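Local coordinates for extracellular ligand-binding receptor (Verminephrobacter eiseniae, PDB 4M88), which probably binds amino acids outside the cytoplasmic membrane as the solute-binding component of an ABC transporter of the leucine-binding protein family, at residues F256-F270 / E283-R296. Numbering follows the deposited sequence.
Sequences FPDPNDKMLPVQREF and EYTEFQLEGYLSAR. With GOL (glycerol), chain D.
The Phe270 ring lies with one face over Leu289, whose CD1 sits 3.9 Å from the ring centroid in a CH-pi contact; Tyr284 CB and Gln288 CB meet its edge. With Phe270 CG anti to the backbone N (chi1 161°), the ring turns an edge toward the face of Tyr292, planes 68° apart, and Phe270 CA stands over that tyrosine ring in a second CH-pi contact. Val266 CG2 lies at the Tyr292 edge and packs on Leu293 CD2 at 3.6 Å. The Phe256 ring has Glu290 CA over one face, Glu290 OE2 at its edge, in plane, and Glu290 CD 3.4 Å from its CE2; Arg122 and Asn102 hold that carboxylate. Leu293 CD1 packs 3.4 Å from Phe256 CD1, the side chains running in opposite directions, while Leu289 CD2 reaches Phe256 CB.

Polar bonds close both ends of this apolar layer. The Asn260 amide pairs with the backbone of Tyr284: OD1 accepts the N-H of Tyr284 nearly straight on an in-plane lone pair (N to OD1 2.9 Å), and ND2 gives to Tyr284 O. ND2 also donates to O1 of a glycerol, likely a crystallisation additive, whose O2 bonds Glu286 OE2 at 2.6 Å. At the far end Arg296 and Glu269 form a salt bridge, NH1 in the guanidinium plane, 2.7 Å from OE1 and above the carboxylate plane. Tyr292 OH bonds Gln34; a leucine in its place would probably leave Gln34 without this partner and Phe270 without an aromatic face.

Helix 286-296, opened by a Thr285-Gln288 capping box, crosses helix 265-270 at 101°, with the Phe270-Tyr284-Tyr292 aromatic cluster beside the crossing. Coming from mixed-sheet strand 250-254, both pack beside helix 18-37 of the parallel-sheet lobe, consistent with an interlobe crossover of leucine-binding-family proteins.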
ATOM      1  N   PHE A 256       7.074   4.458   0.526  1.00 12.84           N
ATOM      2  CA  PHE A 256       7.365   5.522  -0.430  1.00 11.84           C
ATOM      3  C   PHE A 256       7.904   6.713   0.341  1.00 14.59           C
ATOM      4  O   PHE A 256       7.677   6.803   1.558  1.00 15.01           O
ATOM      5  CB  PHE A 256       6.072   5.930  -1.146  1.00 15.74           C
ATOM      6  CG  PHE A 256       5.412   4.811  -1.883  1.00 15.54           C
ATOM      7  CD1 PHE A 256       5.932   4.369  -3.092  1.00 20.98           C
ATOM      8  CD2 PHE A 256       4.279   4.186  -1.368  1.00 19.15           C
ATOM      9  CE1 PHE A 256       5.332   3.332  -3.788  1.00 20.35           C
ATOM     10  CE2 PHE A 256       3.674   3.147  -2.056  1.00 21.97           C
ATOM     11  CZ  PHE A 256       4.203   2.720  -3.272  1.00 17.35           C
ATOM     12  N   PRO A 257       8.598   7.640  -0.351  1.00 15.98           N
ATOM     13  CA  PRO A 257       9.017   8.886   0.311  1.00 15.31           C
ATOM     14  C   PRO A 257       7.801   9.621   0.850  1.00 17.11           C
ATOM     15  O   PRO A 257       6.678   9.382   0.401  1.00 14.52           O
ATOM     16  CB  PRO A 257       9.657   9.695  -0.826  1.00 21.98           C
ATOM     17  CG  PRO A 257      10.126   8.652  -1.813  1.00 26.36           C
ATOM     18  CD  PRO A 257       9.068   7.571  -1.750  1.00 21.31           C
ATOM     19  N   ASP A 258       8.004  10.493   1.826  1.00 11.89           N
ATOM     20  CA  ASP A 258       6.869  11.157   2.437  1.00 11.63           C
ATOM     21  C   ASP A 258       6.166  12.038   1.410  1.00 11.62           C
ATOM     22  O   ASP A 258       6.820  12.795   0.699  1.00 16.79           O
ATOM     23  CB  ASP A 258       7.320  11.997   3.634  1.00 17.70           C
ATOM     24  CG  ASP A 258       6.144  12.509   4.439  1.00 23.70           C
ATOM     25  OD1 ASP A 258       5.562  13.530   4.015  1.00 21.76           O
ATOM     26  OD2 ASP A 258       5.797  11.874   5.467  1.00 23.82           O
ATOM     27  N   PRO A 259       4.822  11.934   1.334  1.00 15.41           N
ATOM     28  CA  PRO A 259       4.035  12.673   0.335  1.00 16.16           C
ATOM     29  C   PRO A 259       4.015  14.178   0.589  1.00 18.45           C
ATOM     30  O   PRO A 259       3.654  14.944  -0.305  1.00 17.06           O
ATOM     31  CB  PRO A 259       2.629  12.079   0.479  1.00 15.71           C
ATOM     32  CG  PRO A 259       2.582  11.514   1.875  1.00 16.69           C
ATOM     33  CD  PRO A 259       3.989  11.020   2.137  1.00 15.34           C
ATOM     34  N   ASN A 260       4.415  14.597   1.786  1.00 12.69           N
ATOM     35  CA  ASN A 260       4.379  16.010   2.123  1.00 15.73           C
ATOM     36  C   ASN A 260       5.741  16.685   2.269  1.00 24.49           C
ATOM     37  O   ASN A 260       5.815  17.882   2.545  1.00 32.54           O
ATOM     38  CB  ASN A 260       3.535  16.223   3.387  1.00 16.96           C
ATOM     39  CG  ASN A 260       2.078  15.899   3.152  1.00 17.91           C
ATOM     40  OD1 ASN A 260       1.410  16.580   2.374  1.00 17.97           O
ATOM     41  ND2 ASN A 260       1.578  14.849   3.810  1.00 15.47           N
ATOM     42  N   ASP A 261       6.814  15.926   2.078  1.00 18.60           N
ATOM     43  CA  ASP A 261       8.158  16.504   2.125  1.00 23.24           C
ATOM     44  C   ASP A 261       8.634  16.820   0.710  1.00 24.68           C
ATOM     45  O   ASP A 261       8.055  16.337  -0.268  1.00 27.03           O
ATOM     46  CB  ASP A 261       9.139  15.578   2.853  1.00 31.63           C
ATOM     47  CG  ASP A 261       8.910  15.547   4.363  1.00 51.93           C
ATOM     48  OD1 ASP A 261       8.485  16.583   4.927  1.00 59.18           O
ATOM     49  OD2 ASP A 261       9.160  14.488   4.986  1.00 57.63           O
ATOM     50  N   LYS A 262       9.677  17.633   0.597  1.00 24.61           N
ATOM     51  CA  LYS A 262      10.078  18.174  -0.697  1.00 28.75           C
ATOM     52  C   LYS A 262      11.517  17.848  -1.072  1.00 25.78           C
ATOM     53  O   LYS A 262      12.106  18.496  -1.935  1.00 27.16           O
ATOM     54  CB  LYS A 262       9.858  19.685  -0.718  1.00 34.80           C
ATOM     55  CG  LYS A 262       8.657  20.102  -1.536  1.00 45.00           C
ATOM     56  CD  LYS A 262       8.021  21.380  -1.014  1.00 50.71           C
ATOM     57  CE  LYS A 262       7.507  22.234  -2.168  1.00 53.46           C
ATOM     58  NZ  LYS A 262       6.817  21.415  -3.216  1.00 51.40           N
HETATM   59  N   MSE A 263      12.069  16.827  -0.428  1.00 21.66           N
HETATM   60  CA  MSE A 263      13.472  16.442  -0.601  1.00 27.25           C
HETATM   61  C   MSE A 263      13.838  15.921  -2.000  1.00 25.46           C
HETATM   62  O   MSE A 263      14.868  16.296  -2.562  1.00 28.78           O
HETATM   63  CB  MSE A 263      13.813  15.386   0.452  1.00 34.46           C
HETATM   64  CG  MSE A 263      15.148  14.695   0.284  1.00 42.62           C
HETATM   65 SE   MSE A 263      15.634  13.864   1.977  0.70132.05          SE
HETATM   66  CE  MSE A 263      15.330  15.422   3.118  1.00 62.05           C
ATOM     67  N   LEU A 264      13.002  15.043  -2.543  1.00 18.01           N
ATOM     68  CA  LEU A 264      13.279  14.395  -3.831  1.00 19.17           C
ATOM     69  C   LEU A 264      12.514  15.034  -4.987  1.00 19.03           C
ATOM     70  O   LEU A 264      11.441  15.597  -4.788  1.00 18.96           O
ATOM     71  CB  LEU A 264      12.900  12.916  -3.772  1.00 21.33           C
ATOM     72  CG  LEU A 264      13.538  12.068  -2.679  1.00 25.30           C
ATOM     73  CD1 LEU A 264      13.025  10.636  -2.773  1.00 25.06           C
ATOM     74  CD2 LEU A 264      15.039  12.118  -2.806  1.00 27.95           C
ATOM     75  N   PRO A 265      13.065  14.942  -6.208  1.00 18.58           N
ATOM     76  CA  PRO A 265      12.342  15.413  -7.393  1.00 20.70           C
ATOM     77  C   PRO A 265      10.958  14.777  -7.511  1.00 18.13           C
ATOM     78  O   PRO A 265      10.006  15.466  -7.881  1.00 20.10           O
ATOM     79  CB  PRO A 265      13.232  14.948  -8.549  1.00 22.96           C
ATOM     80  CG  PRO A 265      14.605  14.961  -7.979  1.00 22.72           C
ATOM     81  CD  PRO A 265      14.453  14.555  -6.526  1.00 20.27           C
ATOM     82  N   VAL A 266      10.829  13.493  -7.180  1.00 15.60           N
ATOM     83  CA  VAL A 266       9.536  12.826  -7.347  1.00 13.63           C
ATOM     84  C   VAL A 266       8.483  13.384  -6.366  1.00 13.20           C
ATOM     85  O   VAL A 266       7.290  13.450  -6.684  1.00 14.29           O
ATOM     86  CB  VAL A 266       9.668  11.288  -7.256  1.00 18.23           C
ATOM     87  CG1 VAL A 266      10.138  10.859  -5.871  1.00 18.81           C
ATOM     88  CG2 VAL A 266       8.354  10.612  -7.638  1.00 18.92           C
ATOM     89  N   GLN A 267       8.923  13.797  -5.180  1.00 15.41           N
ATOM     90  CA  GLN A 267       8.008  14.425  -4.229  1.00 17.15           C
ATOM     91  C   GLN A 267       7.462  15.732  -4.790  1.00 14.31           C
ATOM     92  O   GLN A 267       6.267  16.019  -4.680  1.00 17.11           O
ATOM     93  CB  GLN A 267       8.698  14.652  -2.883  1.00 16.71           C
ATOM     94  CG  GLN A 267       8.877  13.362  -2.084  1.00 15.86           C
ATOM     95  CD  GLN A 267       9.899  13.506  -0.979  1.00 19.61           C
ATOM     96  OE1 GLN A 267      10.994  14.023  -1.202  1.00 27.21           O
ATOM     97  NE2 GLN A 267       9.546  13.056   0.222  1.00 17.52           N
ATOM     98  N   ARG A 268       8.335  16.524  -5.406  1.00 16.60           N
ATOM     99  CA  ARG A 268       7.919  17.811  -5.945  1.00 17.17           C
ATOM    100  C   ARG A 268       7.024  17.650  -7.175  1.00 14.94           C
ATOM    101  O   ARG A 268       6.062  18.405  -7.353  1.00 15.24           O
ATOM    102  CB  ARG A 268       9.137  18.669  -6.279  1.00 20.73           C
ATOM    103  CG  ARG A 268       9.972  19.029  -5.075  1.00 24.38           C
ATOM    104  CD  ARG A 268      11.269  19.715  -5.498  1.00 29.96           C
ATOM    105  NE  ARG A 268      12.379  19.205  -4.701  1.00 40.74           N
ATOM    106  CZ  ARG A 268      13.477  18.651  -5.199  1.00 39.37           C
ATOM    107  NH1 ARG A 268      13.648  18.555  -6.509  1.00 38.02           N
ATOM    108  NH2 ARG A 268      14.416  18.208  -4.379  1.00 44.48           N
ATOM    109  N   GLU A 269       7.342  16.671  -8.017  1.00 15.25           N
ATOM    110  CA  GLU A 269       6.529  16.375  -9.200  1.00 14.91           C
ATOM    111  C   GLU A 269       5.137  15.849  -8.829  1.00 13.62           C
ATOM    112  O   GLU A 269       4.137  16.206  -9.458  1.00 14.19           O
ATOM    113  CB  GLU A 269       7.266  15.386 -10.113  1.00 16.57           C
ATOM    114  CG  GLU A 269       8.525  16.001 -10.731  1.00 25.30           C
ATOM    115  CD  GLU A 269       9.446  14.993 -11.395  1.00 32.43           C
ATOM    116  OE1 GLU A 269       9.402  13.794 -11.038  1.00 29.07           O
ATOM    117  OE2 GLU A 269      10.229  15.417 -12.272  1.00 36.63           O
ATOM    118  N   PHE A 270       5.081  14.994  -7.813  1.00 13.45           N
ATOM    119  CA  PHE A 270       3.816  14.532  -7.279  1.00 12.58           C
ATOM    120  C   PHE A 270       3.024  15.722  -6.741  1.00 15.89           C
ATOM    121  O   PHE A 270       1.852  15.882  -7.047  1.00 13.24           O
ATOM    122  CB  PHE A 270       4.063  13.506  -6.169  1.00 12.11           C
ATOM    123  CG  PHE A 270       2.886  13.302  -5.251  1.00 11.77           C
ATOM    124  CD1 PHE A 270       1.737  12.655  -5.701  1.00 11.62           C
ATOM    125  CD2 PHE A 270       2.941  13.734  -3.929  1.00 11.82           C
ATOM    126  CE1 PHE A 270       0.646  12.462  -4.850  1.00 16.23           C
ATOM    127  CE2 PHE A 270       1.862  13.547  -3.074  1.00 15.33           C
ATOM    128  CZ  PHE A 270       0.712  12.906  -3.535  1.00 13.51           C
ATOM    129  N   GLU A 283      -3.043  19.087   2.031  1.00 27.46           N
ATOM    130  CA  GLU A 283      -2.135  18.090   2.578  1.00 23.90           C
ATOM    131  C   GLU A 283      -2.360  16.791   1.812  1.00 18.01           C
ATOM    132  O   GLU A 283      -3.483  16.537   1.378  1.00 20.32           O
ATOM    133  CB  GLU A 283      -2.449  17.883   4.061  1.00 26.65           C
ATOM    134  CG  GLU A 283      -1.357  17.212   4.863  1.00 38.34           C
ATOM    135  CD  GLU A 283      -1.709  17.109   6.338  1.00 45.19           C
ATOM    136  OE1 GLU A 283      -2.131  18.132   6.925  1.00 51.16           O
ATOM    137  OE2 GLU A 283      -1.571  16.004   6.903  1.00 44.02           O
ATOM    138  N   TYR A 284      -1.314  15.981   1.639  1.00 15.21           N
ATOM    139  CA  TYR A 284      -1.434  14.744   0.848  1.00 14.15           C
ATOM    140  C   TYR A 284      -1.269  13.477   1.676  1.00 13.73           C
ATOM    141  O   TYR A 284      -0.779  13.527   2.801  1.00 16.81           O
ATOM    142  CB  TYR A 284      -0.434  14.745  -0.305  1.00 12.50           C
ATOM    143  CG  TYR A 284      -0.563  15.994  -1.133  1.00 13.26           C
ATOM    144  CD1 TYR A 284      -1.804  16.402  -1.605  1.00 17.27           C
ATOM    145  CD2 TYR A 284       0.535  16.793  -1.393  1.00 16.69           C
ATOM    146  CE1 TYR A 284      -1.945  17.566  -2.338  1.00 16.13           C
ATOM    147  CE2 TYR A 284       0.412  17.953  -2.123  1.00 19.07           C
ATOM    148  CZ  TYR A 284      -0.830  18.336  -2.592  1.00 18.54           C
ATOM    149  OH  TYR A 284      -0.955  19.495  -3.322  1.00 18.76           O
ATOM    150  N   THR A 285      -1.692  12.343   1.116  1.00 13.89           N
ATOM    151  CA  THR A 285      -1.559  11.056   1.799  1.00 15.94           C
ATOM    152  C   THR A 285      -0.674  10.082   1.022  1.00 15.77           C
ATOM    153  O   THR A 285      -0.382  10.283  -0.168  1.00 13.92           O
ATOM    154  CB  THR A 285      -2.914  10.366   2.003  1.00 18.74           C
ATOM    155  OG1 THR A 285      -3.394   9.870   0.745  1.00 16.03           O
ATOM    156  CG2 THR A 285      -3.922  11.329   2.581  1.00 21.48           C
ATOM    157  N   GLU A 286      -0.281   9.008   1.702  1.00 16.61           N
ATOM    158  CA  GLU A 286       0.524   7.953   1.107  1.00 16.64           C
ATOM    159  C   GLU A 286      -0.233   7.230  -0.011  1.00 13.56           C
ATOM    160  O   GLU A 286       0.365   6.779  -0.985  1.00 14.02           O
ATOM    161  CB  GLU A 286       0.938   6.955   2.194  1.00 16.89           C
ATOM    162  CG  GLU A 286       1.873   7.542   3.269  1.00 21.95           C
ATOM    163  CD  GLU A 286       1.140   8.304   4.371  1.00 31.77           C
ATOM    164  OE1 GLU A 286      -0.086   8.533   4.251  1.00 23.24           O
ATOM    165  OE2 GLU A 286       1.805   8.663   5.370  1.00 34.25           O
ATOM    166  N   PHE A 287      -1.550   7.118   0.116  1.00 13.71           N
ATOM    167  CA  PHE A 287      -2.320   6.473  -0.950  1.00 12.54           C
ATOM    168  C   PHE A 287      -2.373   7.307  -2.228  1.00 12.54           C
ATOM    169  O   PHE A 287      -2.346   6.759  -3.327  1.00 10.69           O
ATOM    170  CB  PHE A 287      -3.720   6.098  -0.480  1.00 16.94           C
ATOM    171  CG  PHE A 287      -3.741   4.861   0.370  1.00 21.12           C
ATOM    172  CD1 PHE A 287      -3.033   3.729  -0.028  1.00 25.91           C
ATOM    173  CD2 PHE A 287      -4.410   4.842   1.579  1.00 24.29           C
ATOM    174  CE1 PHE A 287      -3.016   2.581   0.765  1.00 24.86           C
ATOM    175  CE2 PHE A 287      -4.405   3.702   2.372  1.00 20.69           C
ATOM    176  CZ  PHE A 287      -3.708   2.569   1.961  1.00 22.05           C
ATOM    177  N   GLN A 288      -2.452   8.624  -2.094  1.00 11.67           N
ATOM    178  CA  GLN A 288      -2.348   9.487  -3.274  1.00  9.69           C
ATOM    179  C   GLN A 288      -0.999   9.281  -3.951  1.00 11.73           C
ATOM    180  O   GLN A 288      -0.921   9.157  -5.166  1.00  9.79           O
ATOM    181  CB  GLN A 288      -2.535  10.957  -2.885  1.00 11.18           C
ATOM    182  CG  GLN A 288      -3.981  11.252  -2.496  1.00 11.67           C
ATOM    183  CD  GLN A 288      -4.153  12.557  -1.776  1.00 17.98           C
ATOM    184  OE1 GLN A 288      -3.188  13.131  -1.283  1.00 15.96           O
ATOM    185  NE2 GLN A 288      -5.398  13.038  -1.701  1.00 17.43           N
ATOM    186  N   LEU A 289       0.069   9.238  -3.166  1.00 10.01           N
ATOM    187  CA  LEU A 289       1.397   9.078  -3.749  1.00 12.18           C
ATOM    188  C   LEU A 289       1.547   7.702  -4.377  1.00 11.26           C
ATOM    189  O   LEU A 289       2.158   7.562  -5.430  1.00 11.89           O
ATOM    190  CB  LEU A 289       2.495   9.343  -2.710  1.00 12.15           C
ATOM    191  CG  LEU A 289       3.930   9.131  -3.192  1.00 12.10           C
ATOM    192  CD1 LEU A 289       4.223   9.990  -4.411  1.00 13.60           C
ATOM    193  CD2 LEU A 289       4.900   9.481  -2.074  1.00 15.24           C
ATOM    194  N   GLU A 290       0.970   6.685  -3.740  1.00 10.21           N
ATOM    195  CA  GLU A 290       1.014   5.328  -4.279  1.00  9.75           C
ATOM    196  C   GLU A 290       0.304   5.252  -5.621  1.00 10.43           C
ATOM    197  O   GLU A 290       0.779   4.584  -6.544  1.00 11.07           O
ATOM    198  CB  GLU A 290       0.368   4.339  -3.301  1.00 15.34           C
ATOM    199  CG  GLU A 290       0.487   2.888  -3.739  1.00 17.86           C
ATOM    200  CD  GLU A 290       0.509   1.915  -2.566  1.00 23.95           C
ATOM    201  OE1 GLU A 290       0.156   2.316  -1.425  1.00 22.82           O
ATOM    202  OE2 GLU A 290       0.897   0.745  -2.780  1.00 21.08           O
ATOM    203  N   GLY A 291      -0.834   5.930  -5.731  1.00 10.36           N
ATOM    204  CA  GLY A 291      -1.585   5.909  -6.982  1.00  8.41           C
ATOM    205  C   GLY A 291      -0.804   6.633  -8.066  1.00 12.50           C
ATOM    206  O   GLY A 291      -0.722   6.186  -9.204  1.00 12.49           O
ATOM    207  N   TYR A 292      -0.205   7.754  -7.697  1.00  8.74           N
ATOM    208  CA  TYR A 292       0.610   8.518  -8.632  1.00 10.50           C
ATOM    209  C   TYR A 292       1.793   7.686  -9.146  1.00 11.30           C
ATOM    210  O   TYR A 292       2.046   7.630 -10.350  1.00 10.83           O
ATOM    211  CB  TYR A 292       1.073   9.806  -7.958  1.00  9.80           C
ATOM    212  CG  TYR A 292       2.051  10.628  -8.776  1.00  9.74           C
ATOM    213  CD1 TYR A 292       1.597  11.600  -9.650  1.00 11.21           C
ATOM    214  CD2 TYR A 292       3.428  10.417  -8.673  1.00 10.32           C
ATOM    215  CE1 TYR A 292       2.487  12.363 -10.398  1.00 11.72           C
ATOM    216  CE2 TYR A 292       4.329  11.169  -9.418  1.00 12.93           C
ATOM    217  CZ  TYR A 292       3.850  12.130 -10.285  1.00 13.61           C
ATOM    218  OH  TYR A 292       4.733  12.875 -11.027  1.00 14.81           O
ATOM    219  N   LEU A 293       2.507   7.029  -8.240  1.00  8.64           N
ATOM    220  CA  LEU A 293       3.688   6.249  -8.638  1.00  8.97           C
ATOM    221  C   LEU A 293       3.316   4.989  -9.416  1.00 11.06           C
ATOM    222  O   LEU A 293       4.069   4.541 -10.293  1.00 13.64           O
ATOM    223  CB  LEU A 293       4.543   5.885  -7.417  1.00  9.66           C
ATOM    224  CG  LEU A 293       5.302   7.069  -6.811  1.00 14.39           C
ATOM    225  CD1 LEU A 293       5.988   6.706  -5.499  1.00 17.72           C
ATOM    226  CD2 LEU A 293       6.321   7.624  -7.800  1.00 18.55           C
ATOM    227  N   SER A 294       2.159   4.416  -9.100  1.00 10.99           N
ATOM    228  CA  SER A 294       1.732   3.212  -9.795  1.00 11.09           C
ATOM    229  C   SER A 294       1.431   3.569 -11.243  1.00 14.12           C
ATOM    230  O   SER A 294       1.855   2.869 -12.167  1.00 14.57           O
ATOM    231  CB  SER A 294       0.527   2.573  -9.111  1.00 15.40           C
ATOM    232  OG  SER A 294       0.871   2.120  -7.816  1.00 18.60           O
ATOM    233  N   ALA A 295       0.712   4.665 -11.435  1.00 11.29           N
ATOM    234  CA  ALA A 295       0.394   5.146 -12.776  1.00 12.13           C
ATOM    235  C   ALA A 295       1.656   5.618 -13.490  1.00 11.31           C
ATOM    236  O   ALA A 295       1.846   5.344 -14.675  1.00 11.04           O
ATOM    237  CB  ALA A 295      -0.652   6.261 -12.715  1.00 11.75           C
ATOM    238  N   ARG A 296       2.531   6.324 -12.782  1.00 10.46           N
ATOM    239  CA  ARG A 296       3.742   6.820 -13.415  1.00 11.31           C
ATOM    240  C   ARG A 296       4.684   5.697 -13.865  1.00 13.65           C
ATOM    241  O   ARG A 296       5.402   5.834 -14.851  1.00 12.99           O
ATOM    242  CB  ARG A 296       4.482   7.792 -12.500  1.00  9.89           C
ATOM    243  CG  ARG A 296       5.686   8.410 -13.178  1.00 15.40           C
ATOM    244  CD  ARG A 296       6.129   9.688 -12.493  1.00 16.56           C
ATOM    245  NE  ARG A 296       7.377  10.166 -13.068  1.00 18.55           N
ATOM    246  CZ  ARG A 296       8.059  11.202 -12.597  1.00 21.46           C
ATOM    247  NH1 ARG A 296       7.593  11.870 -11.545  1.00 18.40           N
ATOM    248  NH2 ARG A 296       9.203  11.558 -13.176  1.00 22.97           N
TER
HETATM  249  C1  GOL D 403       2.808  11.774   6.116  1.00 26.52           C
HETATM  250  O1  GOL D 403       3.117  13.039   5.574  1.00 27.23           O
HETATM  251  C2  GOL D 403       1.298  11.628   6.315  1.00 27.59           C
HETATM  252  O2  GOL D 403       1.084  10.449   7.068  1.00 23.71           O
HETATM  253  C3  GOL D 403       0.729  12.835   7.070  1.00 27.19           C
HETATM  254  O3  GOL D 403      -0.667  12.675   7.267  1.00 20.86           O